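Local coordinates for protein first ORF in transposon ISC1904 (Sulfolobus solfataricus, PDB 3ILX) that probably binds DNA and takes part in strand exchange during transposition, this chain being its resolvase-type recombinase domain, at residues A[4-9]-A[34-39]; A[25-30]-A[68-73]. One frame throughout, in Å; residues are numbered along the deposited sequence.

Overall arrangement
Both contacts involve the parallel sheet of the resolvase domain, whose strands run in the order 36-41, 4-11, 64-69, 93-96. Interaction 1 pairs its first two strands and reaches the sheet's margin, since 36-41 is outermost within the chain; it is partly buried and held by a ladder of backbone hydrogen bonds. Interaction 2 lies deeper, where helix 19-30 rests on the end of strand 64-69, and is small, made by apolar side chains lying on side chains and backbone, with no hydrogen bond between the segments. Strand 4-11 links the two: Ile-6 and Tyr-8 probably hydrogen-bond to Ile-68, while helix 19-30 forms the connection between strands 4-11 and 36-41, a beta-alpha-beta crossover.

Interaction 1: A[4-9]-A[34-39]; sequences KVILYA and YDLVIT
Leu-7 meets Tyr-34 beside a parallel ladder in which Ile-6, Leu-7, Tyr-8 and Ala-9 pair with Leu-36, Val-37, Ile-38 and Thr-39. From Leu-7, CB passes the carbonyl oxygen of Leu-36; CG, turned anti to the carbonyl carbon (chi1 -47°), comes against Tyr-34 CB; Leu-7 CD1 then stands over one face of the Tyr-34 ring, 3.8 Å from its centroid, a CH-pi contact, and also brushes Val-37 CG2. CD2 stays near Tyr-34 CB. With an alanine here, the Tyr-34 ring would probably lose its methyl cover on that face and be freer to turn.

Between these backbones Leu-7 N donates to Leu-36 O (2.9 Å), Ile-38 N to Leu-7 O, and Ala-9 N to Ile-38 O. On the face carrying Ile-6, Tyr-8 and Ile-38, Ile-38 splits its branches: CD1 packs on Ile-6 CG2, and Ile-38 CG2 lies 3.7 Å from Tyr-8 CD1. Tyr-8 OH is held farther on by Asp-40 and Arg-49, and helix 50-60 packs against this face through Leu-55.

At the entry to strand 36-41 the chain folds round Val-5. Val-5 O accepts from Asp-35 N (2.7 Å) and, over a longer distance, from Leu-36 N (3.3 Å), while Asp-35 OD2 takes Val-5 N through its anti lone pair (2.7 Å, 170° at the hydrogen). Both polar backbone atoms of Val-5 are therefore bonded to this turn, and a carboxylate substitutes for the backbone carbonyl that regular pairing would supply at the start of the ladder.

Interaction 2: A[25-30]-A[68-73]; sequences KYLEEQ and ITAYPD
Leu-27 is the bump here: it reaches from helix 19-30 into the bend where strand 64-69 gives way to loop. With CG turned away from its own carbonyl carbon (chi1 -73°), the side chain reaches off the helix toward the strand end, and its two methyls divide the hollow between them. Leu-27 CD2 goes in closest, 3.7 Å from Ala-70 N and against Thr-69 C, with Ile-68 CG2 and Ala-70 CB as looser neighbours. CD1 rests near Ile-68 O. The leucine thus meets backbone as much as side chain, and Thr-69, whose CB turns away from the helix, leaves its peptide for CD2 to lie against.

One residue earlier on the helix, Tyr-26 brings a broader shape to the margin of the contact. Ala-70 CB sits at the edge of the Tyr-26 ring, near its plane and 4.5 Å from Tyr-26 CE2, so the small methyl meets the aromatic rim rather than a face.

Around this packing, Leu-27 also touches Leu-7 of strand 4-11, and Tyr-26 touches Leu-97 beyond strand 93-96. Ile-68 packs on Val-5, Leu-7 and Val-95 within the sheet, and helix 19-30 lies over the face that carries Leu-7 and Ile-68.

Interaction 1: A[4-9]-A[34-39]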
loop_
_atom_site.group_PDB
_atom_site.type_symbol
_atom_site.label_atom_id
_atom_site.label_comp_id
_atom_site.label_asym_id
_atom_site.label_seq_id
_atom_site.Cartn_x
_atom_site.Cartn_y
_atom_site.Cartn_z
ATOM N N LYS A 4 -12.550 -8.075 20.338
ATOM C CA LYS A 4 -12.158 -6.750 20.840
ATOM C C LYS A 4 -12.569 -5.557 19.961
ATOM O O LYS A 4 -12.482 -5.611 18.731
ATOM C CB LYS A 4 -10.634 -6.711 21.076
ATOM C CG LYS A 4 -10.062 -7.844 21.986
ATOM C CD LYS A 4 -10.309 -7.595 23.455
ATOM C CE LYS A 4 -9.563 -8.606 24.329
ATOM N NZ LYS A 4 -10.384 -9.833 24.711
ATOM N N VAL A 5 -12.994 -4.478 20.610
ATOM C CA VAL A 5 -13.239 -3.204 19.955
ATOM C C VAL A 5 -12.082 -2.264 20.213
ATOM O O VAL A 5 -11.806 -1.896 21.356
ATOM C CB VAL A 5 -14.561 -2.535 20.409
ATOM C CG1 VAL A 5 -14.721 -1.213 19.706
ATOM C CG2 VAL A 5 -15.728 -3.422 20.064
ATOM N N ILE A 6 -11.427 -1.861 19.129
ATOM C CA ILE A 6 -10.144 -1.170 19.200
ATOM C C ILE A 6 -10.167 0.181 18.488
ATOM O O ILE A 6 -10.585 0.279 17.307
ATOM C CB ILE A 6 -9.049 -2.022 18.535
ATOM C CG1 ILE A 6 -8.970 -3.426 19.179
ATOM C CG2 ILE A 6 -7.688 -1.338 18.625
ATOM C CD1 ILE A 6 -7.853 -4.325 18.535
ATOM N N LEU A 7 -9.696 1.212 19.180
ATOM C CA LEU A 7 -9.481 2.522 18.578
ATOM C C LEU A 7 -8.037 2.618 18.089
ATOM O O LEU A 7 -7.100 2.279 18.808
ATOM C CB LEU A 7 -9.779 3.629 19.579
ATOM C CG LEU A 7 -11.091 3.476 20.343
ATOM C CD1 LEU A 7 -11.271 4.614 21.310
ATOM C CD2 LEU A 7 -12.273 3.397 19.387
ATOM N N TYR A 8 -7.863 3.053 16.849
ATOM C CA TYR A 8 -6.520 3.202 16.335
ATOM C C TYR A 8 -6.271 4.671 16.005
ATOM O O TYR A 8 -7.017 5.280 15.245
ATOM C CB TYR A 8 -6.269 2.327 15.111
ATOM C CG TYR A 8 -4.835 2.518 14.654
ATOM C CD1 TYR A 8 -3.811 1.802 15.241
ATOM C CD2 TYR A 8 -4.502 3.484 13.696
ATOM C CE1 TYR A 8 -2.497 1.990 14.873
ATOM C CE2 TYR A 8 -3.164 3.674 13.304
ATOM C CZ TYR A 8 -2.176 2.935 13.897
ATOM O OH TYR A 8 -0.839 3.115 13.512
ATOM N N ALA A 9 -5.216 5.244 16.570
ATOM C CA ALA A 9 -4.930 6.648 16.304
ATOM C C ALA A 9 -3.471 6.806 15.905
ATOM O O ALA A 9 -2.624 6.093 16.406
ATOM C CB ALA A 9 -5.234 7.508 17.529
ATOM N N TYR A 34 -15.085 0.731 24.252
ATOM C CA TYR A 34 -13.944 0.178 23.517
ATOM C C TYR A 34 -13.123 -0.625 24.484
ATOM O O TYR A 34 -13.153 -0.380 25.683
ATOM C CB TYR A 34 -13.114 1.288 22.863
ATOM C CG TYR A 34 -12.753 2.371 23.823
ATOM C CD1 TYR A 34 -11.512 2.380 24.474
ATOM C CD2 TYR A 34 -13.666 3.386 24.107
ATOM C CE1 TYR A 34 -11.195 3.385 25.393
ATOM C CE2 TYR A 34 -13.363 4.383 25.007
ATOM C CZ TYR A 34 -12.138 4.383 25.644
ATOM O OH TYR A 34 -11.893 5.396 26.532
ATOM N N ASP A 35 -12.386 -1.585 23.937
ATOM C CA ASP A 35 -11.559 -2.499 24.723
ATOM C C ASP A 35 -10.103 -2.034 24.823
ATOM O O ASP A 35 -9.486 -2.147 25.854
ATOM C CB ASP A 35 -11.661 -3.893 24.114
ATOM C CG ASP A 35 -13.053 -4.470 24.267
ATOM O OD1 ASP A 35 -13.483 -4.636 25.435
ATOM O OD2 ASP A 35 -13.729 -4.706 23.239
ATOM N N LEU A 36 -9.583 -1.463 23.749
ATOM C CA LEU A 36 -8.191 -1.071 23.711
ATOM C C LEU A 36 -8.009 0.151 22.795
ATOM O O LEU A 36 -8.792 0.352 21.852
ATOM C CB LEU A 36 -7.360 -2.278 23.253
ATOM C CG LEU A 36 -5.889 -2.165 22.922
ATOM C CD1 LEU A 36 -5.051 -2.271 24.183
ATOM C CD2 LEU A 36 -5.542 -3.270 21.929
ATOM N N VAL A 37 -7.004 0.971 23.111
ATOM C CA VAL A 37 -6.547 2.078 22.284
ATOM C C VAL A 37 -5.098 1.786 21.885
ATOM O O VAL A 37 -4.253 1.521 22.741
ATOM C CB VAL A 37 -6.618 3.428 23.028
ATOM C CG1 VAL A 37 -6.203 4.552 22.091
ATOM C CG2 VAL A 37 -8.025 3.658 23.570
ATOM N N ILE A 38 -4.839 1.764 20.581
ATOM C CA ILE A 38 -3.502 1.500 20.077
ATOM C C ILE A 38 -3.116 2.749 19.314
ATOM O O ILE A 38 -3.930 3.259 18.505
ATOM C CB ILE A 38 -3.506 0.317 19.082
ATOM C CG1 ILE A 38 -3.720 -1.022 19.792
ATOM C CG2 ILE A 38 -2.221 0.298 18.231
ATOM C CD1 ILE A 38 -3.914 -2.190 18.816
ATOM N N THR A 39 -1.917 3.270 19.578
ATOM C CA THR A 39 -1.479 4.504 18.901
ATOM C C THR A 39 -0.085 4.350 18.310
ATOM O O THR A 39 0.667 3.478 18.719
ATOM C CB THR A 39 -1.450 5.719 19.847
ATOM O OG1 THR A 39 -0.474 5.512 20.875
ATOM C CG2 THR A 39 -2.813 5.942 20.517
#

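Interaction 2: A[25-30]-A[68-73]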
loop_
_atom_site.group_PDB
_atom_site.type_symbol
_atom_site.label_atom_id
_atom_site.label_comp_id
_atom_site.label_asym_id
_atom_site.label_seq_id
_atom_site.Cartn_x
_atom_site.Cartn_y
_atom_site.Cartn_z
ATOM N N LYS A 25 -8.983 11.352 22.106
ATOM C CA LYS A 25 -10.120 11.887 22.820
ATOM C C LYS A 25 -11.305 12.014 21.890
ATOM O O LYS A 25 -12.441 11.730 22.281
ATOM C CB LYS A 25 -9.745 13.243 23.402
ATOM C CG LYS A 25 -10.666 13.745 24.503
ATOM C CD LYS A 25 -10.051 14.948 25.238
ATOM C CE LYS A 25 -9.755 16.105 24.278
ATOM N NZ LYS A 25 -10.982 16.946 24.067
ATOM N N TYR A 26 -11.049 12.415 20.649
ATOM C CA TYR A 26 -12.143 12.527 19.698
ATOM C C TYR A 26 -12.785 11.151 19.455
ATOM O O TYR A 26 -14.016 11.018 19.451
ATOM C CB TYR A 26 -11.676 13.163 18.392
ATOM C CG TYR A 26 -12.666 12.980 17.255
ATOM C CD1 TYR A 26 -13.952 13.546 17.309
ATOM C CD2 TYR A 26 -12.324 12.227 16.143
ATOM C CE1 TYR A 26 -14.866 13.356 16.261
ATOM C CE2 TYR A 26 -13.223 12.048 15.091
ATOM C CZ TYR A 26 -14.479 12.610 15.156
ATOM O OH TYR A 26 -15.341 12.400 14.102
ATOM N N LEU A 27 -11.924 10.141 19.294
ATOM C CA LEU A 27 -12.340 8.762 19.056
ATOM C C LEU A 27 -13.194 8.250 20.195
ATOM O O LEU A 27 -14.263 7.665 19.976
ATOM C CB LEU A 27 -11.116 7.844 18.862
ATOM C CG LEU A 27 -10.351 7.982 17.541
ATOM C CD1 LEU A 27 -9.207 6.996 17.505
ATOM C CD2 LEU A 27 -11.255 7.747 16.325
ATOM N N GLU A 28 -12.725 8.492 21.413
ATOM C CA GLU A 28 -13.421 8.056 22.603
ATOM C C GLU A 28 -14.793 8.708 22.775
ATOM O O GLU A 28 -15.723 8.055 23.248
ATOM C CB GLU A 28 -12.519 8.218 23.842
ATOM C CG GLU A 28 -11.319 7.273 23.726
ATOM C CD GLU A 28 -10.254 7.454 24.787
ATOM O OE1 GLU A 28 -10.312 8.444 25.556
ATOM O OE2 GLU A 28 -9.336 6.595 24.830
ATOM N N GLU A 29 -14.939 9.964 22.357
ATOM C CA GLU A 29 -16.250 10.620 22.407
ATOM C C GLU A 29 -17.249 10.020 21.432
ATOM O O GLU A 29 -18.459 10.056 21.680
ATOM C CB GLU A 29 -16.129 12.118 22.170
ATOM C CG GLU A 29 -15.913 12.883 23.452
ATOM C CD GLU A 29 -14.943 14.046 23.310
ATOM O OE1 GLU A 29 -14.507 14.358 22.174
ATOM O OE2 GLU A 29 -14.638 14.664 24.356
ATOM N N GLN A 30 -16.745 9.458 20.337
ATOM C CA GLN A 30 -17.603 8.832 19.338
ATOM C C GLN A 30 -17.917 7.369 19.647
ATOM O O GLN A 30 -19.056 6.906 19.439
ATOM C CB GLN A 30 -17.010 8.999 17.935
ATOM C CG GLN A 30 -16.691 10.465 17.591
ATOM C CD GLN A 30 -17.926 11.319 17.588
ATOM O OE1 GLN A 30 -18.162 12.094 18.518
ATOM N NE2 GLN A 30 -18.759 11.147 16.566
ATOM N N ILE A 68 -11.898 1.247 15.050
ATOM C CA ILE A 68 -12.391 2.597 14.766
ATOM C C ILE A 68 -11.201 3.563 14.614
ATOM O O ILE A 68 -10.257 3.556 15.404
ATOM C CB ILE A 68 -13.404 3.091 15.811
ATOM C CG1 ILE A 68 -14.600 2.111 15.916
ATOM C CG2 ILE A 68 -13.912 4.512 15.452
ATOM C CD1 ILE A 68 -14.515 1.157 17.026
ATOM N N THR A 69 -11.230 4.332 13.533
ATOM C CA THR A 69 -10.162 5.278 13.258
ATOM C C THR A 69 -10.826 6.548 12.734
ATOM O O THR A 69 -12.016 6.515 12.325
ATOM C CB THR A 69 -9.041 4.604 12.357
ATOM O OG1 THR A 69 -7.845 5.387 12.388
ATOM C CG2 THR A 69 -9.512 4.387 10.941
ATOM N N ALA A 70 -10.123 7.683 12.828
ATOM C CA ALA A 70 -10.716 8.977 12.439
ATOM C C ALA A 70 -11.059 9.097 10.938
ATOM O O ALA A 70 -12.108 9.647 10.551
ATOM C CB ALA A 70 -9.808 10.131 12.890
ATOM N N TYR A 71 -10.148 8.605 10.105
ATOM C CA TYR A 71 -10.336 8.508 8.659
ATOM C C TYR A 71 -9.349 7.476 8.080
ATOM O O TYR A 71 -8.410 7.031 8.790
ATOM C CB TYR A 71 -10.255 9.895 7.974
ATOM C CG TYR A 71 -9.193 10.812 8.551
ATOM C CD1 TYR A 71 -7.883 10.771 8.058
ATOM C CD2 TYR A 71 -9.488 11.717 9.587
ATOM C CE1 TYR A 71 -6.898 11.611 8.558
ATOM C CE2 TYR A 71 -8.486 12.546 10.118
ATOM C CZ TYR A 71 -7.189 12.471 9.595
ATOM O OH TYR A 71 -6.154 13.270 10.064
ATOM N N PRO A 72 -9.560 7.072 6.805
ATOM C CA PRO A 72 -8.818 5.903 6.304
ATOM C C PRO A 72 -7.274 6.033 6.362
ATOM O O PRO A 72 -6.587 5.051 6.744
ATOM C CB PRO A 72 -9.331 5.745 4.852
ATOM C CG PRO A 72 -10.792 6.359 4.916
ATOM C CD PRO A 72 -10.591 7.545 5.849
ATOM N N ASP A 73 -6.731 7.221 6.037
ATOM C CA ASP A 73 -5.246 7.368 6.013
ATOM C C ASP A 73 -4.590 7.354 7.401
ATOM O O ASP A 73 -3.362 7.246 7.514
ATOM C CB ASP A 73 -4.762 8.537 5.137
ATOM C CG ASP A 73 -4.667 9.850 5.892
ATOM O OD1 ASP A 73 -5.229 9.953 7.009
ATOM O OD2 ASP A 73 -4.039 10.797 5.356
#